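Local structure of amide synthase (Vibrio cholerae, 1L5A) at residues L85-S97 / Q109-R123. The protein is an amide synthase of vibriobactin biosynthesis, a stand-alone condensation enzyme of nonribosomal peptide synthetase type that probably joins an acyl group to an amine. Numbering follows the deposited sequence.
Sequences LAWRQIEQDLQRS and QVYRLSHSEHLIYTR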
ATOM      1  N   LEU A  85     -27.197 -40.538  22.283  1.00 42.51           N
ATOM      2  CA  LEU A  85     -28.275 -39.943  21.516  1.00 41.11           C
ATOM      3  C   LEU A  85     -27.727 -38.764  20.701  1.00 42.73           C
ATOM      4  O   LEU A  85     -28.037 -38.616  19.514  1.00 40.91           O
ATOM      5  CB  LEU A  85     -29.393 -39.472  22.449  1.00 43.81           C
ATOM      6  CG  LEU A  85     -30.822 -39.676  21.917  1.00 54.50           C
ATOM      7  CD1 LEU A  85     -30.903 -39.292  20.417  1.00 41.59           C
ATOM      8  CD2 LEU A  85     -31.235 -41.149  22.126  1.00 46.06           C
ATOM      9  N   ALA A  86     -26.906 -37.931  21.340  1.00 31.28           N
ATOM     10  CA  ALA A  86     -26.334 -36.783  20.660  1.00 33.98           C
ATOM     11  C   ALA A  86     -25.434 -37.242  19.498  1.00 35.40           C
ATOM     12  O   ALA A  86     -25.605 -36.785  18.359  1.00 31.83           O
ATOM     13  CB  ALA A  86     -25.550 -35.917  21.655  1.00 28.25           C
ATOM     14  N   TRP A  87     -24.510 -38.168  19.770  1.00 30.20           N
ATOM     15  CA  TRP A  87     -23.623 -38.651  18.713  1.00 34.05           C
ATOM     16  C   TRP A  87     -24.276 -39.374  17.536  1.00 33.98           C
ATOM     17  O   TRP A  87     -23.696 -39.413  16.457  1.00 38.62           O
ATOM     18  CB  TRP A  87     -22.497 -39.505  19.298  1.00 29.01           C
ATOM     19  CG  TRP A  87     -21.475 -38.637  19.962  1.00 31.97           C
ATOM     20  CD1 TRP A  87     -21.424 -38.291  21.281  1.00 37.79           C
ATOM     21  CD2 TRP A  87     -20.416 -37.918  19.319  1.00 32.30           C
ATOM     22  NE1 TRP A  87     -20.401 -37.399  21.502  1.00 36.26           N
ATOM     23  CE2 TRP A  87     -19.766 -37.151  20.316  1.00 32.45           C
ATOM     24  CE3 TRP A  87     -19.953 -37.844  17.997  1.00 28.69           C
ATOM     25  CZ2 TRP A  87     -18.678 -36.321  20.035  1.00 27.24           C
ATOM     26  CZ3 TRP A  87     -18.876 -37.021  17.721  1.00 35.87           C
ATOM     27  CH2 TRP A  87     -18.248 -36.267  18.739  1.00 29.81           C
ATOM     28  N   ARG A  88     -25.467 -39.935  17.712  1.00 30.71           N
ATOM     29  CA  ARG A  88     -26.111 -40.601  16.582  1.00 40.66           C
ATOM     30  C   ARG A  88     -26.531 -39.521  15.607  1.00 40.35           C
ATOM     31  O   ARG A  88     -26.470 -39.705  14.393  1.00 45.50           O
ATOM     32  CB  ARG A  88     -27.383 -41.360  16.988  1.00 42.10           C
ATOM     33  CG  ARG A  88     -27.183 -42.579  17.839  1.00 53.71           C
ATOM     34  CD  ARG A  88     -28.528 -43.121  18.297  1.00 52.01           C
ATOM     35  NE  ARG A  88     -28.363 -44.288  19.159  1.00 57.51           N
ATOM     36  CZ  ARG A  88     -29.331 -44.809  19.907  1.00 58.33           C
ATOM     37  NH1 ARG A  88     -30.543 -44.264  19.902  1.00 64.81           N
ATOM     38  NH2 ARG A  88     -29.089 -45.870  20.668  1.00 52.23           N
ATOM     39  N   GLN A  89     -26.980 -38.394  16.144  1.00 38.93           N
ATOM     40  CA  GLN A  89     -27.442 -37.309  15.296  1.00 37.48           C
ATOM     41  C   GLN A  89     -26.270 -36.582  14.673  1.00 40.38           C
ATOM     42  O   GLN A  89     -26.384 -36.039  13.576  1.00 38.54           O
ATOM     43  CB  GLN A  89     -28.320 -36.342  16.093  1.00 40.72           C
ATOM     44  CG  GLN A  89     -29.594 -36.982  16.644  1.00 29.41           C
ATOM     45  CD  GLN A  89     -30.485 -35.980  17.310  1.00 34.77           C
ATOM     46  OE1 GLN A  89     -31.229 -35.264  16.646  1.00 42.39           O
ATOM     47  NE2 GLN A  89     -30.403 -35.900  18.634  1.00 37.06           N
ATOM     48  N   ILE A  90     -25.138 -36.567  15.362  1.00 37.53           N
ATOM     49  CA  ILE A  90     -23.982 -35.909  14.790  1.00 39.85           C
ATOM     50  C   ILE A  90     -23.502 -36.742  13.598  1.00 40.46           C
ATOM     51  O   ILE A  90     -23.190 -36.201  12.528  1.00 37.42           O
ATOM     52  CB  ILE A  90     -22.858 -35.739  15.830  1.00 36.47           C
ATOM     53  CG1 ILE A  90     -23.266 -34.653  16.833  1.00 37.32           C
ATOM     54  CG2 ILE A  90     -21.552 -35.374  15.136  1.00 36.15           C
ATOM     55  CD1 ILE A  90     -22.248 -34.346  17.907  1.00 27.36           C
ATOM     56  N   GLU A  91     -23.468 -38.059  13.773  1.00 36.96           N
ATOM     57  CA  GLU A  91     -23.025 -38.940  12.698  1.00 43.68           C
ATOM     58  C   GLU A  91     -24.042 -38.868  11.585  1.00 46.66           C
ATOM     59  O   GLU A  91     -23.702 -38.946  10.413  1.00 52.18           O
ATOM     60  CB  GLU A  91     -22.904 -40.381  13.193  1.00 46.48           C
ATOM     61  CG  GLU A  91     -22.441 -41.390  12.151  1.00 52.59           C
ATOM     62  CD  GLU A  91     -21.056 -41.091  11.576  1.00 59.53           C
ATOM     63  OE1 GLU A  91     -20.186 -40.544  12.295  1.00 55.96           O
ATOM     64  OE2 GLU A  91     -20.826 -41.434  10.396  1.00 64.33           O
ATOM     65  N   GLN A  92     -25.305 -38.705  11.945  1.00 46.82           N
ATOM     66  CA  GLN A  92     -26.329 -38.627  10.926  1.00 48.46           C
ATOM     67  C   GLN A  92     -25.999 -37.475   9.979  1.00 44.83           C
ATOM     68  O   GLN A  92     -26.039 -37.631   8.764  1.00 43.46           O
ATOM     69  CB  GLN A  92     -27.700 -38.416  11.568  1.00 55.97           C
ATOM     70  CG  GLN A  92     -28.832 -38.259  10.573  1.00 65.80           C
ATOM     71  CD  GLN A  92     -28.949 -39.448   9.640  1.00 72.53           C
ATOM     72  OE1 GLN A  92     -29.167 -40.577  10.083  1.00 70.92           O
ATOM     73  NE2 GLN A  92     -28.802 -39.199   8.337  1.00 68.54           N
ATOM     74  N   ASP A  93     -25.651 -36.318  10.529  1.00 43.64           N
ATOM     75  CA  ASP A  93     -25.340 -35.183   9.673  1.00 41.86           C
ATOM     76  C   ASP A  93     -24.071 -35.435   8.857  1.00 43.61           C
ATOM     77  O   ASP A  93     -23.994 -35.062   7.685  1.00 37.64           O
ATOM     78  CB  ASP A  93     -25.218 -33.905  10.496  1.00 39.33           C
ATOM     79  CG  ASP A  93     -24.827 -32.710   9.654  1.00 41.61           C
ATOM     80  OD1 ASP A  93     -23.623 -32.374   9.639  1.00 42.54           O
ATOM     81  OD2 ASP A  93     -25.713 -32.113   9.004  1.00 33.24           O
ATOM     82  N   LEU A  94     -23.074 -36.062   9.472  1.00 37.34           N
ATOM     83  CA  LEU A  94     -21.853 -36.385   8.751  1.00 39.25           C
ATOM     84  C   LEU A  94     -22.176 -37.316   7.580  1.00 43.89           C
ATOM     85  O   LEU A  94     -21.581 -37.220   6.517  1.00 51.88           O
ATOM     86  CB  LEU A  94     -20.850 -37.068   9.674  1.00 30.53           C
ATOM     87  CG  LEU A  94     -20.160 -36.093  10.621  1.00 30.83           C
ATOM     88  CD1 LEU A  94     -19.227 -36.848  11.553  1.00 28.47           C
ATOM     89  CD2 LEU A  94     -19.392 -35.058   9.806  1.00 20.80           C
ATOM     90  N   GLN A  95     -23.129 -38.215   7.773  1.00 50.32           N
ATOM     91  CA  GLN A  95     -23.504 -39.140   6.720  1.00 51.78           C
ATOM     92  C   GLN A  95     -24.600 -38.584   5.829  1.00 58.32           C
ATOM     93  O   GLN A  95     -25.142 -39.319   5.005  1.00 66.68           O
ATOM     94  CB  GLN A  95     -23.988 -40.464   7.316  1.00 50.71           C
ATOM     95  CG  GLN A  95     -22.888 -41.409   7.785  1.00 53.28           C
ATOM     96  CD  GLN A  95     -23.442 -42.735   8.310  1.00 49.64           C
ATOM     97  OE1 GLN A  95     -24.446 -43.242   7.800  1.00 48.96           O
ATOM     98  NE2 GLN A  95     -22.778 -43.306   9.324  1.00 41.06           N
ATOM     99  N   ARG A  96     -24.950 -37.309   5.971  1.00 60.42           N
ATOM    100  CA  ARG A  96     -26.020 -36.793   5.123  1.00 63.79           C
ATOM    101  C   ARG A  96     -25.584 -36.777   3.659  1.00 68.49           C
ATOM    102  O   ARG A  96     -24.384 -36.825   3.355  1.00 62.09           O
ATOM    103  CB  ARG A  96     -26.467 -35.397   5.570  1.00 62.12           C
ATOM    104  CG  ARG A  96     -25.810 -34.239   4.841  1.00 63.75           C
ATOM    105  CD  ARG A  96     -24.355 -34.094   5.224  1.00 63.85           C
ATOM    106  NE  ARG A  96     -23.731 -32.958   4.561  1.00 60.27           N
ATOM    107  CZ  ARG A  96     -22.520 -32.505   4.849  1.00 57.96           C
ATOM    108  NH1 ARG A  96     -21.806 -33.091   5.797  1.00 53.56           N
ATOM    109  NH2 ARG A  96     -22.016 -31.480   4.171  1.00 64.36           N
ATOM    110  N   SER A  97     -26.572 -36.728   2.763  1.00 76.13           N
ATOM    111  CA  SER A  97     -26.345 -36.713   1.311  1.00 83.10           C
ATOM    112  C   SER A  97     -25.399 -35.585   0.885  1.00 84.15           C
ATOM    113  O   SER A  97     -24.744 -35.660  -0.166  1.00 83.67           O
ATOM    114  CB  SER A  97     -27.686 -36.567   0.574  1.00 84.35           C
ATOM    115  OG  SER A  97     -28.257 -35.284   0.787  1.00 80.31           O
ATOM    116  N   GLN A 109     -25.786 -27.716  15.823  1.00 29.39           N
ATOM    117  CA  GLN A 109     -26.541 -28.475  16.792  1.00 30.38           C
ATOM    118  C   GLN A 109     -25.948 -28.257  18.182  1.00 34.79           C
ATOM    119  O   GLN A 109     -24.734 -28.190  18.326  1.00 34.82           O
ATOM    120  CB  GLN A 109     -26.481 -29.957  16.418  1.00 32.43           C
ATOM    121  CG  GLN A 109     -26.983 -30.316  15.008  1.00 28.82           C
ATOM    122  CD  GLN A 109     -26.547 -31.748  14.566  1.00 41.12           C
ATOM    123  OE1 GLN A 109     -26.234 -32.621  15.403  1.00 26.63           O
ATOM    124  NE2 GLN A 109     -26.538 -31.984  13.249  1.00 39.11           N
ATOM    125  N   VAL A 110     -26.798 -28.128  19.200  1.00 34.22           N
ATOM    126  CA  VAL A 110     -26.314 -27.954  20.565  1.00 30.01           C
ATOM    127  C   VAL A 110     -26.989 -28.966  21.476  1.00 32.46           C
ATOM    128  O   VAL A 110     -28.189 -29.187  21.377  1.00 31.19           O
ATOM    129  CB  VAL A 110     -26.629 -26.550  21.129  1.00 32.90           C
ATOM    130  CG1 VAL A 110     -25.997 -26.404  22.506  1.00 23.84           C
ATOM    131  CG2 VAL A 110     -26.104 -25.473  20.204  1.00 34.10           C
ATOM    132  N   TYR A 111     -26.228 -29.558  22.388  1.00 34.09           N
ATOM    133  CA  TYR A 111     -26.796 -30.537  23.303  1.00 34.73           C
ATOM    134  C   TYR A 111     -26.438 -30.315  24.750  1.00 33.36           C
ATOM    135  O   TYR A 111     -25.268 -30.216  25.102  1.00 35.96           O
ATOM    136  CB  TYR A 111     -26.347 -31.966  22.962  1.00 27.35           C
ATOM    137  CG  TYR A 111     -26.639 -32.389  21.562  1.00 29.35           C
ATOM    138  CD1 TYR A 111     -25.668 -32.271  20.561  1.00 27.32           C
ATOM    139  CD2 TYR A 111     -27.892 -32.875  21.215  1.00 24.41           C
ATOM    140  CE1 TYR A 111     -25.949 -32.621  19.241  1.00 25.05           C
ATOM    141  CE2 TYR A 111     -28.182 -33.228  19.900  1.00 34.60           C
ATOM    142  CZ  TYR A 111     -27.205 -33.092  18.918  1.00 30.51           C
ATOM    143  OH  TYR A 111     -27.514 -33.362  17.608  1.00 38.08           O
ATOM    144  N   ARG A 112     -27.454 -30.254  25.592  1.00 35.29           N
ATOM    145  CA  ARG A 112     -27.219 -30.134  27.015  1.00 39.96           C
ATOM    146  C   ARG A 112     -27.270 -31.607  27.443  1.00 38.13           C
ATOM    147  O   ARG A 112     -28.329 -32.234  27.441  1.00 33.27           O
ATOM    148  CB  ARG A 112     -28.334 -29.317  27.690  1.00 40.36           C
ATOM    149  CG  ARG A 112     -28.185 -29.170  29.206  1.00 45.42           C
ATOM    150  CD  ARG A 112     -29.212 -28.195  29.782  1.00 44.91           C
ATOM    151  NE  ARG A 112     -29.481 -28.448  31.196  1.00 49.11           N
ATOM    152  CZ  ARG A 112     -28.971 -27.757  32.211  1.00 53.57           C
ATOM    153  NH1 ARG A 112     -28.147 -26.735  32.001  1.00 54.60           N
ATOM    154  NH2 ARG A 112     -29.276 -28.107  33.453  1.00 56.57           N
ATOM    155  N   LEU A 113     -26.112 -32.167  27.764  1.00 35.63           N
ATOM    156  CA  LEU A 113     -26.037 -33.562  28.172  1.00 40.76           C
ATOM    157  C   LEU A 113     -26.374 -33.684  29.650  1.00 46.68           C
ATOM    158  O   LEU A 113     -27.083 -34.598  30.066  1.00 50.26           O
ATOM    159  CB  LEU A 113     -24.632 -34.095  27.909  1.00 39.48           C
ATOM    160  CG  LEU A 113     -24.195 -33.983  26.442  1.00 40.95           C
ATOM    161  CD1 LEU A 113     -22.715 -34.312  26.303  1.00 38.90           C
ATOM    162  CD2 LEU A 113     -25.047 -34.918  25.603  1.00 34.41           C
ATOM    163  N   SER A 114     -25.844 -32.758  30.437  1.00 45.88           N
ATOM    164  CA  SER A 114     -26.086 -32.706  31.865  1.00 41.21           C
ATOM    165  C   SER A 114     -25.966 -31.219  32.215  1.00 45.37           C
ATOM    166  O   SER A 114     -25.702 -30.405  31.339  1.00 47.86           O
ATOM    167  CB  SER A 114     -25.036 -33.533  32.600  1.00 32.67           C
ATOM    168  OG  SER A 114     -23.929 -32.748  33.008  1.00 44.80           O
ATOM    169  N   HIS A 115     -26.152 -30.840  33.471  1.00 48.80           N
ATOM    170  CA  HIS A 115     -26.045 -29.423  33.796  1.00 51.29           C
ATOM    171  C   HIS A 115     -24.605 -28.913  33.653  1.00 47.24           C
ATOM    172  O   HIS A 115     -24.380 -27.719  33.525  1.00 55.32           O
ATOM    173  CB  HIS A 115     -26.569 -29.148  35.213  1.00 49.90           C
ATOM    174  CG  HIS A 115     -25.687 -29.684  36.300  1.00 68.82           C
ATOM    175  ND1 HIS A 115     -25.452 -31.031  36.478  1.00 74.37           N
ATOM    176  CD2 HIS A 115     -24.991 -29.052  37.279  1.00 74.43           C
ATOM    177  CE1 HIS A 115     -24.655 -31.207  37.517  1.00 72.77           C
ATOM    178  NE2 HIS A 115     -24.361 -30.022  38.022  1.00 73.03           N
ATOM    179  N   SER A 116     -23.634 -29.815  33.654  1.00 43.63           N
ATOM    180  CA  SER A 116     -22.231 -29.415  33.539  1.00 42.09           C
ATOM    181  C   SER A 116     -21.569 -29.922  32.247  1.00 42.09           C
ATOM    182  O   SER A 116     -20.344 -29.823  32.073  1.00 35.19           O
ATOM    183  CB  SER A 116     -21.454 -29.963  34.728  1.00 45.33           C
ATOM    184  OG  SER A 116     -21.584 -31.376  34.753  1.00 45.82           O
ATOM    185  N   GLU A 117     -22.383 -30.456  31.344  1.00 35.01           N
ATOM    186  CA  GLU A 117     -21.866 -30.998  30.105  1.00 33.14           C
ATOM    187  C   GLU A 117     -22.666 -30.550  28.885  1.00 33.99           C
ATOM    188  O   GLU A 117     -23.876 -30.811  28.788  1.00 37.38           O
ATOM    189  CB  GLU A 117     -21.854 -32.541  30.167  1.00 28.70           C
ATOM    190  CG  GLU A 117     -20.958 -33.168  31.247  1.00 32.66           C
ATOM    191  CD  GLU A 117     -19.461 -32.770  31.147  1.00 49.87           C
ATOM    192  OE1 GLU A 117     -18.953 -32.447  30.042  1.00 46.25           O
ATOM    193  OE2 GLU A 117     -18.772 -32.806  32.191  1.00 51.86           O
ATOM    194  N   HIS A 118     -21.990 -29.890  27.953  1.00 26.76           N
ATOM    195  CA  HIS A 118     -22.630 -29.431  26.714  1.00 34.72           C
ATOM    196  C   HIS A 118     -21.832 -29.863  25.482  1.00 34.64           C
ATOM    197  O   HIS A 118     -20.590 -29.932  25.505  1.00 34.90           O
ATOM    198  CB  HIS A 118     -22.775 -27.896  26.684  1.00 34.07           C
ATOM    199  CG  HIS A 118     -23.817 -27.366  27.617  1.00 35.13           C
ATOM    200  ND1 HIS A 118     -23.613 -27.255  28.977  1.00 35.39           N
ATOM    201  CD2 HIS A 118     -25.092 -26.961  27.391  1.00 31.95           C
ATOM    202  CE1 HIS A 118     -24.720 -26.806  29.546  1.00 37.67           C
ATOM    203  NE2 HIS A 118     -25.631 -26.620  28.606  1.00 35.41           N
ATOM    204  N   LEU A 119     -22.551 -30.135  24.400  1.00 31.01           N
ATOM    205  CA  LEU A 119     -21.912 -30.548  23.164  1.00 29.15           C
ATOM    206  C   LEU A 119     -22.371 -29.671  22.017  1.00 30.02           C
ATOM    207  O   LEU A 119     -23.558 -29.627  21.710  1.00 29.86           O
ATOM    208  CB  LEU A 119     -22.251 -31.999  22.838  1.00 29.20           C
ATOM    209  CG  LEU A 119     -21.408 -32.580  21.708  1.00 26.98           C
ATOM    210  CD1 LEU A 119     -19.947 -32.500  22.106  1.00 27.75           C
ATOM    211  CD2 LEU A 119     -21.815 -34.021  21.437  1.00 35.59           C
ATOM    212  N   ILE A 120     -21.425 -28.969  21.400  1.00 26.10           N
ATOM    213  CA  ILE A 120     -21.711 -28.106  20.261  1.00 27.26           C
ATOM    214  C   ILE A 120     -21.121 -28.726  19.008  1.00 30.46           C
ATOM    215  O   ILE A 120     -19.940 -29.085  18.971  1.00 32.60           O
ATOM    216  CB  ILE A 120     -21.067 -26.731  20.410  1.00 31.25           C
ATOM    217  CG1 ILE A 120     -21.731 -25.962  21.544  1.00 32.97           C
ATOM    218  CG2 ILE A 120     -21.197 -25.965  19.112  1.00 21.38           C
ATOM    219  CD1 ILE A 120     -20.883 -24.827  22.050  1.00 32.72           C
ATOM    220  N   TYR A 121     -21.947 -28.830  17.982  1.00 24.81           N
ATOM    221  CA  TYR A 121     -21.534 -29.403  16.722  1.00 30.26           C
ATOM    222  C   TYR A 121     -21.739 -28.375  15.616  1.00 32.78           C
ATOM    223  O   TYR A 121     -22.847 -27.871  15.405  1.00 33.14           O
ATOM    224  CB  TYR A 121     -22.356 -30.671  16.422  1.00 25.26           C
ATOM    225  CG  TYR A 121     -22.162 -31.231  15.034  1.00 27.32           C
ATOM    226  CD1 TYR A 121     -20.967 -31.869  14.662  1.00 33.36           C
ATOM    227  CD2 TYR A 121     -23.169 -31.124  14.085  1.00 31.16           C
ATOM    228  CE1 TYR A 121     -20.791 -32.392  13.360  1.00 31.09           C
ATOM    229  CE2 TYR A 121     -23.009 -31.639  12.788  1.00 36.24           C
ATOM    230  CZ  TYR A 121     -21.824 -32.270  12.435  1.00 39.37           C
ATOM    231  OH  TYR A 121     -21.699 -32.774  11.159  1.00 38.20           O
ATOM    232  N   THR A 122     -20.657 -28.079  14.907  1.00 30.89           N
ATOM    233  CA  THR A 122     -20.682 -27.124  13.812  1.00 29.59           C
ATOM    234  C   THR A 122     -20.200 -27.803  12.538  1.00 29.60           C
ATOM    235  O   THR A 122     -19.158 -28.436  12.539  1.00 32.80           O
ATOM    236  CB  THR A 122     -19.744 -25.968  14.117  1.00 22.66           C
ATOM    237  OG1 THR A 122     -20.138 -25.376  15.356  1.00 33.50           O
ATOM    238  CG2 THR A 122     -19.786 -24.924  13.002  1.00 15.35           C
ATOM    239  N   ARG A 123     -20.951 -27.674  11.456  1.00 26.00           N
ATOM    240  CA  ARG A 123     -20.540 -28.266  10.198  1.00 29.91           C
ATOM    241  C   ARG A 123     -20.776 -27.346   9.030  1.00 28.88           C
ATOM    242  O   ARG A 123     -21.816 -26.694   8.929  1.00 24.28           O
ATOM    243  CB  ARG A 123     -21.296 -29.545   9.893  1.00 34.37           C
ATOM    244  CG  ARG A 123     -21.201 -29.920   8.410  1.00 31.02           C
ATOM    245  CD  ARG A 123     -22.492 -30.501   7.907  1.00 34.32           C
ATOM    246  NE  ARG A 123     -23.149 -29.610   6.964  1.00 41.33           N
ATOM    247  CZ  ARG A 123     -24.422 -29.709   6.604  1.00 47.61           C
ATOM    248  NH1 ARG A 123     -25.191 -30.668   7.110  1.00 47.97           N
ATOM    249  NH2 ARG A 123     -24.931 -28.838   5.743  1.00 54.99           N
TER
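Two tyrosines of the hairpin each take an aliphatic group of helix 85-94 on a ring face. Ala86 CB sits over the Tyr111 ring, 3.7 Å from its centroid and 13° off the normal. Ile90 lays CG2 on the ring of Tyr121, on the next strand, 3.6 Å from Tyr121 CE1. Its other branch, CG1 beside the backbone N (chi1 -72°), carries Ile90 CD1 to Leu119 CD2, tip to tip at 3.6 Å. Leu119 CD2 also touches the indole of Trp87, and Leu354 of strand 348-356 touches Trp87, Ile90 and Tyr121.

At the C-terminal end of the helix, Asp93 turns its carboxylate to both the Tyr121 hydroxyl, which donates to OD1, and Arg123, whose NH1 forms a salt bridge with OD2; carboxylate and guanidinium are nearly coplanar, though both bonds are modelled very short and their exact lengths are doubtful. Arg96 lies flat on the Arg123 guanidinium, centres 3.8 Å apart and planes at 9°, with Asp93 a likely offset to the paired charge. Within the hairpin, Tyr111 OH donates to Gln109 OE1 at 2.7 Å, from above the carbonyl plane. Gln89 CB packs against that hydroxyl, while Gln89 OE1 accepts a hydrogen bond from Gln74 of strand 72-75.

Segment 85-94 runs antiparallel to strand 109-114; helix 82-94 is the crossover of a beta-alpha-beta unit in the condensation-domain fold of the CoA-dependent acyltransferase clan.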